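Long-range contacts in putative fructose-bisphosphate aldolase (Coccidioides immitis, PDB 3PM6), which belongs to the class II fructose-bisphosphate aldolase family and folds as a TIM barrel holding a zinc ion: residues Asn13-Leu18 / Pro84-Leu89; Glu48-Pro53 / Ala285-Met290; Ile56-Trp61 / Leu69-Ala74; Asn256-Val261 / Glu276-Ala281. All coordinates share one frame; numbering follows the deposited sequence.

Contact 1 of 4, residues Asn13-Leu18 / Pro84-Leu89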
loop_
_atom_site.group_PDB
_atom_site.type_symbol
_atom_site.label_atom_id
_atom_site.label_comp_id
_atom_site.label_asym_id
_atom_site.label_seq_id
_atom_site.Cartn_x
_atom_site.Cartn_y
_atom_site.Cartn_z
ATOM N N ASN A 13 1.658 23.502 8.495
ATOM C CA ASN A 13 1.047 22.180 8.685
ATOM C C ASN A 13 -0.268 21.989 7.921
ATOM O O ASN A 13 -1.175 22.819 8.042
ATOM C CB ASN A 13 0.806 21.867 10.157
ATOM C CG ASN A 13 0.347 20.450 10.354
ATOM O OD1 ASN A 13 -0.845 20.177 10.282
ATOM N ND2 ASN A 13 1.292 19.527 10.531
ATOM N N ARG A 14 -0.357 20.883 7.173
ATOM C CA ARG A 14 -1.512 20.599 6.302
ATOM C C ARG A 14 -2.783 20.087 7.029
ATOM O O ARG A 14 -3.891 20.207 6.492
ATOM C CB ARG A 14 -1.131 19.582 5.200
ATOM C CG ARG A 14 -0.289 20.111 4.021
ATOM C CD ARG A 14 0.037 18.977 3.025
ATOM N NE ARG A 14 -1.161 18.480 2.317
ATOM C CZ ARG A 14 -1.595 17.216 2.323
ATOM N NH1 ARG A 14 -0.949 16.256 3.001
ATOM N NH2 ARG A 14 -2.689 16.900 1.654
ATOM N N ALA A 15 -2.623 19.487 8.210
ATOM C CA ALA A 15 -3.765 18.903 8.940
ATOM C C ALA A 15 -4.580 19.960 9.692
ATOM O O ALA A 15 -5.807 19.913 9.708
ATOM C CB ALA A 15 -3.284 17.808 9.902
ATOM N N LEU A 16 -3.898 20.933 10.298
ATOM C CA LEU A 16 -4.576 21.965 11.117
ATOM C C LEU A 16 -5.763 22.674 10.446
ATOM O O LEU A 16 -6.845 22.780 11.048
ATOM C CB LEU A 16 -3.567 22.994 11.661
ATOM C CG LEU A 16 -2.474 22.498 12.614
ATOM C CD1 LEU A 16 -1.708 23.677 13.153
ATOM C CD2 LEU A 16 -3.068 21.658 13.758
ATOM N N PRO A 17 -5.581 23.190 9.216
ATOM C CA PRO A 17 -6.714 23.930 8.632
ATOM C C PRO A 17 -7.999 23.100 8.548
ATOM O O PRO A 17 -9.096 23.644 8.723
ATOM C CB PRO A 17 -6.219 24.298 7.224
ATOM C CG PRO A 17 -4.770 24.268 7.300
ATOM C CD PRO A 17 -4.391 23.238 8.341
ATOM N N LEU A 18 -7.882 21.804 8.287
ATOM C CA LEU A 18 -9.064 20.947 8.144
ATOM C C LEU A 18 -10.001 20.999 9.336
ATOM O O LEU A 18 -11.208 21.136 9.140
ATOM C CB LEU A 18 -8.697 19.482 7.846
ATOM C CG LEU A 18 -8.355 19.034 6.428
ATOM C CD1 LEU A 18 -7.201 19.834 5.802
ATOM C CD2 LEU A 18 -8.035 17.534 6.376
ATOM N N PRO A 84 -8.764 18.113 0.048
ATOM C CA PRO A 84 -7.808 18.038 1.166
ATOM C C PRO A 84 -7.874 16.698 1.930
ATOM O O PRO A 84 -8.911 16.346 2.520
ATOM C CB PRO A 84 -8.211 19.221 2.053
ATOM C CG PRO A 84 -9.107 20.058 1.217
ATOM C CD PRO A 84 -9.819 19.091 0.339
ATOM N N ILE A 85 -6.761 15.957 1.881
ATOM C CA ILE A 85 -6.601 14.737 2.661
ATOM C C ILE A 85 -5.208 14.720 3.317
ATOM O O ILE A 85 -4.198 14.897 2.632
ATOM C CB ILE A 85 -6.750 13.481 1.788
ATOM C CG1 ILE A 85 -7.993 13.553 0.910
ATOM C CG2 ILE A 85 -6.812 12.242 2.675
ATOM C CD1 ILE A 85 -8.070 12.410 -0.100
ATOM N N THR A 86 -5.151 14.478 4.632
ATOM C CA THR A 86 -3.867 14.401 5.327
ATOM C C THR A 86 -3.724 13.081 6.050
ATOM O O THR A 86 -4.687 12.329 6.167
ATOM C CB THR A 86 -3.687 15.574 6.323
ATOM O OG1 THR A 86 -4.660 15.471 7.364
ATOM C CG2 THR A 86 -3.844 16.956 5.582
ATOM N N LEU A 87 -2.521 12.831 6.564
ATOM C CA LEU A 87 -2.136 11.553 7.130
ATOM C C LEU A 87 -1.861 11.638 8.653
ATOM O O LEU A 87 -1.120 12.493 9.107
ATOM C CB LEU A 87 -0.919 11.010 6.377
ATOM C CG LEU A 87 -0.373 9.668 6.844
ATOM C CD1 LEU A 87 -1.411 8.553 6.700
ATOM C CD2 LEU A 87 0.891 9.350 6.039
ATOM N N HIS A 88 -2.463 10.733 9.408
ATOM C CA HIS A 88 -2.475 10.815 10.865
ATOM C C HIS A 88 -2.058 9.477 11.430
ATOM O O HIS A 88 -2.580 8.432 11.014
ATOM C CB HIS A 88 -3.904 11.131 11.298
ATOM C CG HIS A 88 -4.084 11.316 12.770
ATOM N ND1 HIS A 88 -3.574 12.401 13.455
ATOM C CD2 HIS A 88 -4.765 10.578 13.680
ATOM C CE1 HIS A 88 -3.938 12.320 14.724
ATOM N NE2 HIS A 88 -4.685 11.236 14.878
ATOM N N LEU A 89 -1.111 9.486 12.359
ATOM C CA LEU A 89 -0.831 8.280 13.157
ATOM C C LEU A 89 -1.763 8.188 14.348
ATOM O O LEU A 89 -1.673 8.979 15.297
ATOM C CB LEU A 89 0.630 8.230 13.620
ATOM C CG LEU A 89 1.164 6.975 14.340
ATOM C CD1 LEU A 89 1.111 5.659 13.508
ATOM C CD2 LEU A 89 2.595 7.250 14.848
#

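Contact 2 of 4, residues Glu48-Pro53 / Ala285-Met290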
loop_
_atom_site.group_PDB
_atom_site.type_symbol
_atom_site.label_atom_id
_atom_site.label_comp_id
_atom_site.label_asym_id
_atom_site.label_seq_id
_atom_site.Cartn_x
_atom_site.Cartn_y
_atom_site.Cartn_z
ATOM N N GLU A 48 -12.945 12.049 -3.090
ATOM C CA GLU A 48 -13.050 12.805 -4.344
ATOM C C GLU A 48 -14.468 12.715 -4.880
ATOM O O GLU A 48 -15.020 13.729 -5.310
ATOM C CB GLU A 48 -12.019 12.356 -5.355
ATOM C CG GLU A 48 -10.585 12.843 -4.993
ATOM C CD GLU A 48 -9.514 12.283 -5.923
ATOM O OE1 GLU A 48 -9.807 11.332 -6.684
ATOM O OE2 GLU A 48 -8.374 12.785 -5.885
ATOM N N HIS A 49 -15.075 11.529 -4.812
ATOM C CA HIS A 49 -16.452 11.370 -5.280
ATOM C C HIS A 49 -17.401 12.345 -4.550
ATOM O O HIS A 49 -18.186 13.046 -5.196
ATOM C CB HIS A 49 -16.929 9.913 -5.176
ATOM C CG HIS A 49 -18.280 9.671 -5.780
ATOM N ND1 HIS A 49 -19.203 8.801 -5.230
ATOM C CD2 HIS A 49 -18.875 10.203 -6.881
ATOM C CE1 HIS A 49 -20.313 8.823 -5.953
ATOM N NE2 HIS A 49 -20.132 9.652 -6.967
ATOM N N LYS A 50 -17.290 12.419 -3.220
ATOM C CA LYS A 50 -18.215 13.208 -2.399
ATOM C C LYS A 50 -17.757 14.648 -2.200
ATOM O O LYS A 50 -18.402 15.431 -1.474
ATOM C CB LYS A 50 -18.388 12.539 -1.024
ATOM C CG LYS A 50 -18.928 11.122 -1.077
ATOM C CD LYS A 50 -20.357 11.114 -1.603
ATOM C CE LYS A 50 -21.328 11.364 -0.494
ATOM N NZ LYS A 50 -22.627 10.744 -0.807
ATOM N N ARG A 51 -16.630 15.004 -2.808
ATOM C CA ARG A 51 -16.055 16.342 -2.633
ATOM C C ARG A 51 -15.916 16.640 -1.141
ATOM O O ARG A 51 -16.425 17.637 -0.637
ATOM C CB ARG A 51 -16.928 17.398 -3.334
ATOM N N SER A 52 -15.235 15.750 -0.429
ATOM C CA SER A 52 -15.085 15.867 1.038
ATOM C C SER A 52 -13.605 15.800 1.345
ATOM O O SER A 52 -12.885 14.989 0.743
ATOM C CB SER A 52 -15.790 14.709 1.766
ATOM O OG SER A 52 -15.419 14.659 3.147
ATOM N N PRO A 53 -13.159 16.628 2.301
ATOM C CA PRO A 53 -11.894 16.446 2.977
ATOM C C PRO A 53 -11.923 15.097 3.699
ATOM O O PRO A 53 -12.998 14.522 3.871
ATOM C CB PRO A 53 -11.910 17.569 3.999
ATOM C CG PRO A 53 -13.389 17.721 4.330
ATOM C CD PRO A 53 -13.962 17.681 2.950
ATOM N N ALA A 285 -18.867 2.438 2.493
ATOM C CA ALA A 285 -18.903 2.692 3.946
ATOM C C ALA A 285 -18.329 4.082 4.305
ATOM O O ALA A 285 -18.888 4.804 5.134
ATOM C CB ALA A 285 -18.199 1.571 4.731
ATOM N N VAL A 286 -17.246 4.473 3.643
ATOM C CA VAL A 286 -16.666 5.809 3.872
ATOM C C VAL A 286 -17.653 6.885 3.458
ATOM O O VAL A 286 -17.922 7.803 4.241
ATOM C CB VAL A 286 -15.278 5.983 3.162
ATOM C CG1 VAL A 286 -14.752 7.392 3.254
ATOM C CG2 VAL A 286 -14.276 5.066 3.788
ATOM N N GLU A 287 -18.209 6.768 2.252
ATOM C CA GLU A 287 -19.214 7.736 1.760
ATOM C C GLU A 287 -20.370 7.948 2.711
ATOM O O GLU A 287 -20.818 9.071 2.866
ATOM C CB GLU A 287 -19.724 7.379 0.347
ATOM C CG GLU A 287 -18.584 7.452 -0.719
ATOM C CD GLU A 287 -19.052 7.284 -2.170
ATOM O OE1 GLU A 287 -20.248 6.999 -2.375
ATOM O OE2 GLU A 287 -18.216 7.464 -3.102
ATOM N N LYS A 288 -20.848 6.898 3.362
ATOM C CA LYS A 288 -21.965 7.048 4.316
ATOM C C LYS A 288 -21.552 7.874 5.528
ATOM O O LYS A 288 -22.331 8.721 5.999
ATOM C CB LYS A 288 -22.577 5.701 4.768
ATOM N N ILE A 289 -20.336 7.650 6.020
ATOM C CA ILE A 289 -19.809 8.448 7.128
ATOM C C ILE A 289 -19.802 9.907 6.700
ATOM O O ILE A 289 -20.299 10.770 7.425
ATOM C CB ILE A 289 -18.336 8.035 7.547
ATOM C CG1 ILE A 289 -18.287 6.588 8.111
ATOM C CG2 ILE A 289 -17.711 9.112 8.477
ATOM C CD1 ILE A 289 -19.104 6.389 9.400
ATOM N N MET A 290 -19.264 10.181 5.514
ATOM C CA MET A 290 -19.152 11.565 5.029
ATOM C C MET A 290 -20.503 12.306 5.028
ATOM O O MET A 290 -20.615 13.463 5.468
ATOM C CB MET A 290 -18.515 11.564 3.625
ATOM C CG MET A 290 -17.005 11.258 3.634
ATOM S SD MET A 290 -16.270 10.895 2.023
ATOM C CE MET A 290 -14.487 11.002 2.476
#

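Contact 3 of 4, residues Ile56-Trp61 / Leu69-Ala74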
loop_
_atom_site.group_PDB
_atom_site.type_symbol
_atom_site.label_atom_id
_atom_site.label_comp_id
_atom_site.label_asym_id
_atom_site.label_seq_id
_atom_site.Cartn_x
_atom_site.Cartn_y
_atom_site.Cartn_z
ATOM N N ILE A 56 -6.442 10.033 6.407
ATOM C CA ILE A 56 -6.108 8.610 6.385
ATOM C C ILE A 56 -5.392 8.347 7.738
ATOM O O ILE A 56 -4.426 9.041 8.080
ATOM C CB ILE A 56 -5.185 8.269 5.160
ATOM C CG1 ILE A 56 -5.891 8.538 3.815
ATOM C CG2 ILE A 56 -4.617 6.855 5.239
ATOM C CD1 ILE A 56 -4.981 8.393 2.633
ATOM N N LEU A 57 -5.899 7.380 8.510
ATOM C CA LEU A 57 -5.260 7.027 9.771
ATOM C C LEU A 57 -4.499 5.720 9.676
ATOM O O LEU A 57 -5.028 4.734 9.191
ATOM C CB LEU A 57 -6.293 6.974 10.914
ATOM C CG LEU A 57 -6.591 8.332 11.552
ATOM C CD1 LEU A 57 -7.107 9.351 10.467
ATOM C CD2 LEU A 57 -7.626 8.186 12.649
ATOM N N LEU A 58 -3.248 5.701 10.127
ATOM C CA LEU A 58 -2.507 4.449 10.213
ATOM C C LEU A 58 -2.226 4.156 11.687
ATOM O O LEU A 58 -2.151 5.092 12.482
ATOM C CB LEU A 58 -1.201 4.538 9.411
ATOM C CG LEU A 58 -1.338 4.602 7.876
ATOM C CD1 LEU A 58 0.033 4.930 7.330
ATOM C CD2 LEU A 58 -1.832 3.236 7.281
ATOM N N PHE A 59 -2.097 2.867 12.058
ATOM C CA PHE A 59 -1.698 2.497 13.420
ATOM C C PHE A 59 -0.186 2.301 13.459
ATOM O O PHE A 59 0.453 2.224 12.387
ATOM C CB PHE A 59 -2.415 1.222 13.896
ATOM C CG PHE A 59 -3.892 1.378 14.017
ATOM C CD1 PHE A 59 -4.453 2.374 14.831
ATOM C CD2 PHE A 59 -4.744 0.556 13.312
ATOM C CE1 PHE A 59 -5.831 2.533 14.918
ATOM C CE2 PHE A 59 -6.138 0.717 13.427
ATOM C CZ PHE A 59 -6.662 1.699 14.232
ATOM N N PRO A 60 0.418 2.240 14.677
ATOM C CA PRO A 60 1.854 1.930 14.712
ATOM C C PRO A 60 2.199 0.632 13.994
ATOM O O PRO A 60 3.318 0.467 13.482
ATOM C CB PRO A 60 2.151 1.808 16.235
ATOM C CG PRO A 60 1.207 2.796 16.875
ATOM C CD PRO A 60 -0.009 2.946 15.901
ATOM N N TRP A 61 1.249 -0.292 13.984
ATOM C CA TRP A 61 1.386 -1.540 13.241
ATOM C C TRP A 61 1.805 -1.353 11.779
ATOM O O TRP A 61 2.476 -2.225 11.227
ATOM C CB TRP A 61 0.079 -2.350 13.267
ATOM C CG TRP A 61 0.141 -3.528 12.342
ATOM C CD1 TRP A 61 0.665 -4.762 12.618
ATOM C CD2 TRP A 61 -0.297 -3.574 10.971
ATOM N NE1 TRP A 61 0.569 -5.580 11.507
ATOM C CE2 TRP A 61 -0.012 -4.880 10.483
ATOM C CE3 TRP A 61 -0.919 -2.647 10.114
ATOM C CZ2 TRP A 61 -0.332 -5.285 9.170
ATOM C CZ3 TRP A 61 -1.222 -3.039 8.813
ATOM C CH2 TRP A 61 -0.932 -4.355 8.352
ATOM N N LEU A 69 6.693 1.706 3.993
ATOM C CA LEU A 69 5.831 1.438 2.819
ATOM C C LEU A 69 4.390 1.947 2.830
ATOM O O LEU A 69 3.957 2.546 1.859
ATOM C CB LEU A 69 5.795 -0.056 2.444
ATOM C CG LEU A 69 6.775 -0.400 1.320
ATOM C CD1 LEU A 69 6.362 -1.715 0.672
ATOM C CD2 LEU A 69 6.756 0.735 0.305
ATOM N N LEU A 70 3.618 1.651 3.870
ATOM C CA LEU A 70 2.249 2.161 3.911
ATOM C C LEU A 70 2.262 3.652 4.134
ATOM O O LEU A 70 1.424 4.378 3.586
ATOM C CB LEU A 70 1.444 1.476 5.018
ATOM C CG LEU A 70 0.862 0.145 4.600
ATOM C CD1 LEU A 70 0.363 -0.638 5.794
ATOM C CD2 LEU A 70 -0.277 0.393 3.588
ATOM N N VAL A 71 3.199 4.110 4.967
ATOM C CA VAL A 71 3.303 5.534 5.281
ATOM C C VAL A 71 3.521 6.300 3.963
ATOM O O VAL A 71 2.799 7.263 3.682
ATOM C CB VAL A 71 4.434 5.820 6.290
ATOM C CG1 VAL A 71 4.660 7.308 6.502
ATOM C CG2 VAL A 71 4.169 5.155 7.588
ATOM N N ARG A 72 4.491 5.837 3.158
ATOM C CA ARG A 72 4.894 6.494 1.916
ATOM C C ARG A 72 3.779 6.428 0.863
ATOM O O ARG A 72 3.479 7.417 0.209
ATOM C CB ARG A 72 6.185 5.863 1.362
ATOM N N THR A 73 3.181 5.256 0.703
ATOM C CA THR A 73 2.024 5.082 -0.173
ATOM C C THR A 73 0.889 6.022 0.217
ATOM O O THR A 73 0.367 6.722 -0.623
ATOM C CB THR A 73 1.498 3.650 -0.114
ATOM O OG1 THR A 73 2.587 2.747 -0.363
ATOM C CG2 THR A 73 0.394 3.432 -1.155
ATOM N N ALA A 74 0.524 6.044 1.500
ATOM C CA ALA A 74 -0.581 6.915 1.989
ATOM C C ALA A 74 -0.247 8.391 1.881
ATOM O O ALA A 74 -1.110 9.197 1.507
ATOM C CB ALA A 74 -0.990 6.560 3.431
#

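Contact 4 of 4, residues Asn256-Val261 / Glu276-Ala281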
loop_
_atom_site.group_PDB
_atom_site.type_symbol
_atom_site.label_atom_id
_atom_site.label_comp_id
_atom_site.label_asym_id
_atom_site.label_seq_id
_atom_site.Cartn_x
_atom_site.Cartn_y
_atom_site.Cartn_z
ATOM N N ASN A 256 -14.691 -3.678 8.349
ATOM C CA ASN A 256 -15.510 -4.879 8.368
ATOM C C ASN A 256 -15.953 -5.244 6.952
ATOM O O ASN A 256 -16.151 -6.399 6.675
ATOM C CB ASN A 256 -16.720 -4.738 9.284
ATOM C CG ASN A 256 -16.376 -4.993 10.766
ATOM O OD1 ASN A 256 -15.274 -5.465 11.114
ATOM N ND2 ASN A 256 -17.325 -4.665 11.649
ATOM N N GLU A 257 -16.100 -4.246 6.072
ATOM C CA GLU A 257 -16.476 -4.491 4.666
ATOM C C GLU A 257 -15.402 -5.283 3.932
ATOM O O GLU A 257 -15.716 -6.126 3.082
ATOM C CB GLU A 257 -16.738 -3.184 3.920
ATOM C CG GLU A 257 -17.931 -2.387 4.442
ATOM C CD GLU A 257 -19.234 -3.191 4.420
ATOM O OE1 GLU A 257 -19.826 -3.350 3.359
ATOM O OE2 GLU A 257 -19.685 -3.653 5.473
ATOM N N TYR A 258 -14.139 -5.035 4.267
ATOM C CA TYR A 258 -13.040 -5.799 3.680
ATOM C C TYR A 258 -13.142 -7.245 4.118
ATOM O O TYR A 258 -13.002 -8.154 3.299
ATOM C CB TYR A 258 -11.708 -5.210 4.116
ATOM C CG TYR A 258 -10.455 -5.990 3.794
ATOM C CD1 TYR A 258 -10.035 -7.061 4.597
ATOM C CD2 TYR A 258 -9.642 -5.607 2.725
ATOM C CE1 TYR A 258 -8.840 -7.761 4.309
ATOM C CE2 TYR A 258 -8.444 -6.279 2.435
ATOM C CZ TYR A 258 -8.050 -7.355 3.225
ATOM O OH TYR A 258 -6.877 -8.003 2.899
ATOM N N VAL A 259 -13.380 -7.440 5.413
ATOM C CA VAL A 259 -13.496 -8.755 6.005
ATOM C C VAL A 259 -14.674 -9.531 5.393
ATOM O O VAL A 259 -14.515 -10.693 5.002
ATOM C CB VAL A 259 -13.597 -8.671 7.540
ATOM C CG1 VAL A 259 -13.965 -10.025 8.128
ATOM C CG2 VAL A 259 -12.264 -8.212 8.124
ATOM N N LYS A 260 -15.828 -8.882 5.277
ATOM C CA LYS A 260 -17.015 -9.555 4.718
ATOM C C LYS A 260 -16.791 -9.991 3.277
ATOM O O LYS A 260 -17.132 -11.104 2.934
ATOM C CB LYS A 260 -18.298 -8.712 4.831
ATOM N N VAL A 261 -16.195 -9.129 2.451
ATOM C CA VAL A 261 -15.960 -9.479 1.061
ATOM C C VAL A 261 -14.945 -10.636 0.955
ATOM O O VAL A 261 -15.163 -11.592 0.209
ATOM C CB VAL A 261 -15.532 -8.267 0.194
ATOM C CG1 VAL A 261 -15.146 -8.722 -1.205
ATOM C CG2 VAL A 261 -16.649 -7.269 0.097
ATOM N N GLU A 276 -10.745 -5.193 -6.099
ATOM C CA GLU A 276 -11.743 -4.238 -6.548
ATOM C C GLU A 276 -12.951 -4.219 -5.637
ATOM O O GLU A 276 -13.425 -3.138 -5.251
ATOM C CB GLU A 276 -12.155 -4.519 -8.003
ATOM C CG GLU A 276 -11.056 -4.146 -9.043
ATOM C CD GLU A 276 -11.336 -4.673 -10.474
ATOM O OE1 GLU A 276 -12.474 -5.131 -10.777
ATOM O OE2 GLU A 276 -10.404 -4.624 -11.296
ATOM N N GLU A 277 -13.431 -5.408 -5.277
ATOM C CA GLU A 277 -14.652 -5.524 -4.472
ATOM C C GLU A 277 -14.488 -5.014 -3.022
ATOM O O GLU A 277 -15.354 -4.267 -2.533
ATOM C CB GLU A 277 -15.251 -6.949 -4.556
ATOM C CG GLU A 277 -15.808 -7.267 -5.966
ATOM C CD GLU A 277 -16.745 -8.483 -6.009
ATOM O OE1 GLU A 277 -17.248 -8.887 -4.943
ATOM O OE2 GLU A 277 -16.977 -9.038 -7.104
ATOM N N VAL A 278 -13.362 -5.342 -2.368
ATOM C CA VAL A 278 -13.111 -4.810 -1.033
ATOM C C VAL A 278 -12.987 -3.289 -1.037
ATOM O O VAL A 278 -13.455 -2.625 -0.116
ATOM C CB VAL A 278 -11.906 -5.471 -0.293
ATOM C CG1 VAL A 278 -12.208 -6.951 -0.010
ATOM C CG2 VAL A 278 -10.589 -5.318 -1.064
ATOM N N THR A 279 -12.395 -2.731 -2.089
ATOM C CA THR A 279 -12.219 -1.294 -2.162
ATOM C C THR A 279 -13.570 -0.589 -2.372
ATOM O O THR A 279 -13.859 0.406 -1.696
ATOM C CB THR A 279 -11.243 -0.933 -3.283
ATOM O OG1 THR A 279 -10.064 -1.728 -3.131
ATOM C CG2 THR A 279 -10.882 0.530 -3.227
ATOM N N ASN A 280 -14.386 -1.122 -3.287
ATOM C CA ASN A 280 -15.725 -0.605 -3.508
ATOM C C ASN A 280 -16.574 -0.632 -2.258
ATOM O O ASN A 280 -17.201 0.350 -1.939
ATOM C CB ASN A 280 -16.453 -1.372 -4.621
ATOM C CG ASN A 280 -15.760 -1.246 -5.960
ATOM O OD1 ASN A 280 -14.962 -0.331 -6.160
ATOM N ND2 ASN A 280 -16.026 -2.189 -6.872
ATOM N N ALA A 281 -16.603 -1.774 -1.579
ATOM C CA ALA A 281 -17.360 -1.931 -0.353
ATOM C C ALA A 281 -16.884 -0.971 0.768
ATOM O O ALA A 281 -17.715 -0.343 1.473
ATOM C CB ALA A 281 -17.306 -3.368 0.097
HETATM O O HOH W 1 -20.122 -1.434 1.831
#

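Contact 1 of 4, residues Asn13-Leu18 / Pro84-Leu89
Thr86 presses its methyl against Arg14 at the tight end of this contact. CG2 of Thr86 sits 3.4 Å from the Arg14 carbonyl O, and the same methyl covers one face of the guanidinium, lying 3.8 Å above its plane and displaced toward the rim. Thr86 OG1 lies between its own backbone N and carbonyl carbon (chi1 65°), which turns the hydroxyl to Ala15 CB at 3.7 Å. The Arg14 chain bends at chi3, which brings NH2 to Ile85 O, 2.7 Å away. That hydrogen bond is short but not straight (138° at the hydrogen), and the donor stands above the carbonyl plane rather than on a lone pair. Arg14 itself, at the border of the contact, is partly exposed. The other side is looser: Leu18 CD1 meets Pro84 CB at 3.9 Å, and Pro84 is partly exposed. Asn13 OD1 holds the turn in shape by taking the N-H groups of Ala15 and Leu16. The contact lies where helix 16-24 begins, across the N-terminal ends of neighbouring barrel strands: Leu18 reaches Met55 of strand 54-58, Ala15 meets Ser116 of strand 116-119, and Leu16 touches Ala146 of strand 146-149.

Contact 2 of 4, residues Glu48-Pro53 / Ala285-Met290
His49 sends its ring out with CG anti to the backbone N (chi1 -174°), while Glu287 has CG anti to its carbonyl carbon and runs extended from there, which carries the carboxylate across to the imidazole edge. The two side chains cross at about a right angle. His49 ND1 donates to Glu287 OE2 at 2.7 Å, a fairly straight bond (159° at the hydrogen); OE2 lies in the imidazole plane, whereas ND1 stands above the plane of the carboxylate. Such a neighbour may favour a positively charged imidazole. OE2 also bonds to Gln283, which should help fix the carboxylate.

Lys50 lies over the stem of the same glutamate, its CG 3.7 Å from Glu287 CG. Bends at chi2 and chi3 lead its amine on to a salt bridge with Asp291, leaving NZ 4.7 Å from Glu287 OE1. Deeper in, Met290 is extended along Ser52: SD lies 3.9 Å from Ser52 CB, and CE comes within 3.8 Å of Ser52 OG, a hydroxyl also bonded to Ser295.

Arg51, at positive phi, ends helix 37-49 in a Schellman motif and turns the chain toward strand 54-58. The contact joins the helix after the first barrel strand to the final long helix, in the outer layer, beside the seam where the first and last strands of a TIM barrel meet.

Contact 3 of 4, residues Ile56-Trp61 / Leu69-Ala74
Leu58 is the main bump here, and helix 69-80 offers it a shallow hollow. Its CD1 drops onto the backbone between two turns, 3.9 Å from Val71 CA and 4.0 Å from Leu70 O. Val71 CG2 at 4.2 Å and Ala74 CB at 4.3 Å from that same CD1 form the walls. Leu58 CG, anti to the carbonyl carbon (chi1 -69°), aims the branch at the helix. One turn along, the small Ala74 leaves room for Ile56, whose CG2 branch rests on Ala74 CB at 4.1 Å. At the far end Leu70 is itself the bump: its CD1 comes obliquely to the Trp61 ring, 4.2 Å from CZ3. No hydrogen bond crosses between the segments; the fit is one of van der Waals shape, with strand 56-58 and helix 69-74 nearly antiparallel (173°) and their axes 10.1 Å apart.

The indole N-H of Trp61 goes to Glu276 of the second subunit, whose Leu37 meets Leu70. Strand 54-58, helix 69-80 and strand 85-92 form a beta-alpha-beta crossover of the TIM barrel. From helix 37-49, Ile40 touches Leu70 and Ala74, and Ile43 and Ile44 touch Ile56.

Contact 4 of 4, residues Asn256-Val261 / Glu276-Ala281
Val261 and Val278 interlock where the two helices come close, and their rotamers decide how. Val261 has CG1 anti to the backbone N (chi1 173°), which spreads its two methyls along one turn of the facing helix: CG1 meets Glu277 CB at 3.8 Å, and CG2 meets Ala281 CB at 4.0 Å. Val278 is turned differently (chi1 -65°). Its CG1 touches both Val261 CB and Tyr258 O, 3.6 Å from the latter, whereas its CG2 takes the position between backbone N and carbonyl carbon and lies along the tyrosine. Tyr258 leaves its helix in the same direction as Val278, the two running side by side, and its ring atom CD2 comes obliquely to within 3.8 Å of Val278 CB.

Glu257 begins as an apolar partner, with CB 3.9 Å from Ala281 CB. A bend at chi2 then folds its chain, and a water donates to both Glu257 OE1 and Ala281 O, tying the carboxylate to the neighbouring backbone; the water is 2.7 Å from Ala281 O.

Beyond the pair, Tyr258 and Val278 both touch Glu38 of helix 37-49, and Tyr258 packs on Met262 of the second subunit. The axes of the short segments come within 8.3 Å and cross at 145°, an antiparallel helical hairpin formed by the two helices that follow the last barrel strand.

How the contacts relate
All four contacts belong to one TIM barrel: contact 1 joins the N-terminal segment to a strand, contact 3 a strand to a helix, and contacts 2 and 4 outer-layer elements. Contacts 1 and 3 have centres 14 Å apart, and their neighbouring strands 85-92 and 54-58 hydrogen-bond through Thr86, His88 and Ile56. Contacts 1 and 2 alternate along the chain and touch, Pro84 on Pro53. In sequence contact 3 falls between the segments of both, and contact 4 between those of contact 2. Contacts 2 and 4, 16 Å apart, share helix 271-292; contacts 1 and 4 are the most distant, at 26 Å. Trp61 of contact 3 and Glu276 of contact 4 bond to each other across the two subunits.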